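Polyhedrin (Antheraea mylitta cypovirus 4, PDB 5A9C) probably packs with copies of itself into the microcrystalline polyhedra that occlude cypovirus particles. Local coordinates at residues A53-F58 with I189-M194. Sequence-based numbering, arbitrary orientation.
Sequences AFDYVF and IDYAKM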
ATOM      1  N   ALA A  53     -14.465  -6.638 -11.637  1.00 21.58           N
ATOM      2  CA  ALA A  53     -14.159  -7.299 -10.378  1.00 18.05           C
ATOM      3  C   ALA A  53     -12.809  -6.865  -9.821  1.00 26.90           C
ATOM      4  O   ALA A  53     -11.815  -6.809 -10.544  1.00 21.34           O
ATOM      5  CB  ALA A  53     -14.199  -8.814 -10.553  1.00 17.63           C
ATOM      6  N   PHE A  54     -12.795  -6.537  -8.534  1.00 18.62           N
ATOM      7  CA  PHE A  54     -11.556  -6.305  -7.807  1.00 17.46           C
ATOM      8  C   PHE A  54     -11.311  -7.505  -6.901  1.00 23.94           C
ATOM      9  O   PHE A  54     -11.956  -7.658  -5.862  1.00 16.55           O
ATOM     10  CB  PHE A  54     -11.635  -5.007  -7.004  1.00 16.20           C
ATOM     11  CG  PHE A  54     -11.921  -3.799  -7.850  1.00 14.27           C
ATOM     12  CD1 PHE A  54     -13.223  -3.461  -8.179  1.00 17.06           C
ATOM     13  CD2 PHE A  54     -10.888  -3.021  -8.346  1.00 20.66           C
ATOM     14  CE1 PHE A  54     -13.491  -2.360  -8.970  1.00 16.94           C
ATOM     15  CE2 PHE A  54     -11.150  -1.920  -9.137  1.00 17.18           C
ATOM     16  CZ  PHE A  54     -12.451  -1.589  -9.450  1.00 20.34           C
ATOM     17  N   ASP A  55     -10.377  -8.353  -7.317  1.00 16.98           N
ATOM     18  CA  ASP A  55     -10.168  -9.665  -6.716  1.00 18.72           C
ATOM     19  C   ASP A  55      -8.898  -9.687  -5.870  1.00 19.11           C
ATOM     20  O   ASP A  55      -7.792  -9.564  -6.397  1.00 22.07           O
ATOM     21  CB  ASP A  55     -10.065 -10.702  -7.833  1.00 17.27           C
ATOM     22  CG  ASP A  55     -10.098 -12.127  -7.324  1.00 16.82           C
ATOM     23  OD1 ASP A  55      -9.906 -12.345  -6.112  1.00 20.50           O
ATOM     24  OD2 ASP A  55     -10.309 -13.030  -8.158  1.00 25.60           O
ATOM     25  N   TYR A  56      -9.062  -9.846  -4.558  1.00 17.77           N
ATOM     26  CA  TYR A  56      -7.934  -9.811  -3.632  1.00 16.71           C
ATOM     27  C   TYR A  56      -7.703 -11.170  -2.981  1.00 15.45           C
ATOM     28  O   TYR A  56      -8.621 -11.758  -2.416  1.00 19.02           O
ATOM     29  CB  TYR A  56      -8.165  -8.773  -2.529  1.00 14.42           C
ATOM     30  CG  TYR A  56      -8.483  -7.379  -3.028  1.00 15.96           C
ATOM     31  CD1 TYR A  56      -9.792  -6.997  -3.280  1.00 13.95           C
ATOM     32  CD2 TYR A  56      -7.473  -6.449  -3.241  1.00 15.05           C
ATOM     33  CE1 TYR A  56     -10.093  -5.728  -3.731  1.00 17.11           C
ATOM     34  CE2 TYR A  56      -7.759  -5.175  -3.697  1.00 20.94           C
ATOM     35  CZ  TYR A  56      -9.074  -4.820  -3.940  1.00 19.40           C
ATOM     36  OH  TYR A  56      -9.370  -3.557  -4.392  1.00 20.30           O
ATOM     37  N   VAL A  57      -6.473 -11.664  -3.063  1.00 20.70           N
ATOM     38  CA  VAL A  57      -6.070 -12.813  -2.261  1.00 14.96           C
ATOM     39  C   VAL A  57      -4.992 -12.379  -1.273  1.00 17.35           C
ATOM     40  O   VAL A  57      -4.097 -11.606  -1.619  1.00 16.63           O
ATOM     41  CB  VAL A  57      -5.601 -14.005  -3.120  1.00 15.59           C
ATOM     42  CG1 VAL A  57      -6.730 -14.468  -4.030  1.00 16.83           C
ATOM     43  CG2 VAL A  57      -4.374 -13.641  -3.942  1.00 12.46           C
ATOM     44  N   PHE A  58      -5.095 -12.875  -0.045  1.00 15.73           N
ATOM     45  CA  PHE A  58      -4.276 -12.394   1.066  1.00 17.68           C
ATOM     46  C   PHE A  58      -4.352 -13.384   2.222  1.00 16.84           C
ATOM     47  O   PHE A  58      -5.392 -14.002   2.439  1.00 16.81           O
ATOM     48  CB  PHE A  58      -4.798 -11.037   1.536  1.00 17.20           C
ATOM     49  CG  PHE A  58      -6.221 -11.079   2.026  1.00 20.03           C
ATOM     50  CD1 PHE A  58      -7.276 -11.108   1.126  1.00 20.09           C
ATOM     51  CD2 PHE A  58      -6.503 -11.108   3.380  1.00 17.51           C
ATOM     52  CE1 PHE A  58      -8.585 -11.157   1.569  1.00 16.14           C
ATOM     53  CE2 PHE A  58      -7.810 -11.154   3.831  1.00 17.75           C
ATOM     54  CZ  PHE A  58      -8.853 -11.177   2.921  1.00 17.46           C
ATOM     55  N   ILE A 189     -20.535 -15.121 -13.362  1.00 18.69           N
ATOM     56  CA  ILE A 189     -21.030 -16.308 -12.675  1.00 20.10           C
ATOM     57  C   ILE A 189     -20.103 -17.514 -12.835  1.00 23.09           C
ATOM     58  O   ILE A 189     -19.777 -18.188 -11.855  1.00 22.03           O
ATOM     59  CB  ILE A 189     -22.453 -16.664 -13.144  1.00 30.65           C
ATOM     60  CG1 ILE A 189     -23.424 -15.542 -12.761  1.00 23.25           C
ATOM     61  CG2 ILE A 189     -22.896 -17.993 -12.551  1.00 29.22           C
ATOM     62  CD1 ILE A 189     -24.782 -15.645 -13.420  1.00 26.80           C
ATOM     63  N   ASP A 190     -19.668 -17.785 -14.060  1.00 18.52           N
ATOM     64  CA  ASP A 190     -18.801 -18.937 -14.289  1.00 27.85           C
ATOM     65  C   ASP A 190     -17.418 -18.694 -13.694  1.00 21.66           C
ATOM     66  O   ASP A 190     -16.757 -19.623 -13.239  1.00 20.08           O
ATOM     67  CB  ASP A 190     -18.708 -19.287 -15.777  1.00 24.03           C
ATOM     68  CG  ASP A 190     -18.287 -20.729 -16.008  1.00 21.72           C
ATOM     69  OD1 ASP A 190     -19.089 -21.638 -15.706  1.00 23.33           O
ATOM     70  OD2 ASP A 190     -17.152 -20.957 -16.472  1.00 26.87           O
ATOM     71  N   TYR A 191     -16.993 -17.437 -13.690  1.00 17.41           N
ATOM     72  CA  TYR A 191     -15.746 -17.062 -13.036  1.00 18.76           C
ATOM     73  C   TYR A 191     -15.810 -17.404 -11.550  1.00 20.09           C
ATOM     74  O   TYR A 191     -14.886 -18.003 -11.001  1.00 16.32           O
ATOM     75  CB  TYR A 191     -15.475 -15.567 -13.222  1.00 20.76           C
ATOM     76  CG  TYR A 191     -14.205 -15.093 -12.558  1.00 24.31           C
ATOM     77  CD1 TYR A 191     -12.996 -15.106 -13.240  1.00 33.57           C
ATOM     78  CD2 TYR A 191     -14.214 -14.629 -11.249  1.00 26.07           C
ATOM     79  CE1 TYR A 191     -11.831 -14.674 -12.637  1.00 28.95           C
ATOM     80  CE2 TYR A 191     -13.054 -14.197 -10.637  1.00 20.22           C
ATOM     81  CZ  TYR A 191     -11.866 -14.221 -11.336  1.00 29.70           C
ATOM     82  OH  TYR A 191     -10.707 -13.790 -10.732  1.00 33.72           O
ATOM     83  N   ALA A 192     -16.912 -17.025 -10.908  1.00 15.26           N
ATOM     84  CA  ALA A 192     -17.098 -17.259  -9.480  1.00 22.58           C
ATOM     85  C   ALA A 192     -17.165 -18.746  -9.145  1.00 16.21           C
ATOM     86  O   ALA A 192     -16.585 -19.191  -8.157  1.00 19.93           O
ATOM     87  CB  ALA A 192     -18.349 -16.541  -8.979  1.00 12.22           C
ATOM     88  N   LYS A 193     -17.877 -19.515  -9.964  1.00 15.66           N
ATOM     89  CA  LYS A 193     -17.952 -20.959  -9.753  1.00 16.77           C
ATOM     90  C   LYS A 193     -16.573 -21.613  -9.836  1.00 18.41           C
ATOM     91  O   LYS A 193     -16.219 -22.442  -8.999  1.00 21.35           O
ATOM     92  CB  LYS A 193     -18.894 -21.613 -10.767  1.00 18.02           C
ATOM     93  CG  LYS A 193     -20.369 -21.290 -10.566  1.00 21.59           C
ATOM     94  CD  LYS A 193     -21.220 -22.014 -11.603  1.00 16.15           C
ATOM     95  CE  LYS A 193     -22.605 -21.394 -11.740  1.00 26.54           C
ATOM     96  NZ  LYS A 193     -23.446 -21.611 -10.536  1.00 29.09           N
ATOM     97  N   MET A 194     -15.798 -21.245 -10.850  1.00 18.00           N
ATOM     98  CA  MET A 194     -14.494 -21.870 -11.053  1.00 24.75           C
ATOM     99  C   MET A 194     -13.440 -21.367 -10.069  1.00 20.29           C
ATOM    100  O   MET A 194     -12.463 -22.059  -9.801  1.00 17.83           O
ATOM    101  CB  MET A 194     -14.021 -21.687 -12.498  1.00 22.75           C
ATOM    102  CG  MET A 194     -14.851 -22.451 -13.530  1.00 22.35           C
ATOM    103  SD  MET A 194     -14.921 -24.239 -13.250  1.00 22.06           S
ATOM    104  CE  MET A 194     -16.483 -24.401 -12.384  1.00 15.96           C
TER
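Tyr191, reaching from helix 185-195 to Asp55 on strand 51-58, illustrates how one long polar side chain can tie a helix to the face of an antiparallel sheet, here the six-stranded sheet of the cypovirus polyhedrin. From CB the side chain leaves the helix with CG anti to the backbone N (chi1 179°), which carries the ring out from the helix toward the strand. Along the way the ring meets Phe182 edge-to-face, and the side chain packs on Ile180 of strand 176-182, next to strand 51-58 in the sheet, on Arg39 and on His103 of a second subunit. Across to the strand, Tyr191 CZ comes to 3.7 Å from Asp55 OD2, with CE2 little farther off. The hydroxyl, whose exact place is somewhat uncertain, donates a hydrogen bond to that oxygen, which sits at the ring edge, near its plane. The carboxylate itself is turned 79° from the ring, so the two flat groups do not stack. Asp55 OD2 also forms a salt bridge with Arg39 NH2, and two partners thus grip one oxygen of a buried acid; the arginine would be expected to favour the ionised carboxylate. The Asp55 backbone is hydrogen-bonded to Asn178 on strand 176-182. No other residue pair of the two segments comes within 4.5 Å, and the link rests on Tyr191 OH, 2.7 Å from Asp55 OD2, with an angle of about 129° at OH between CZ and OD2.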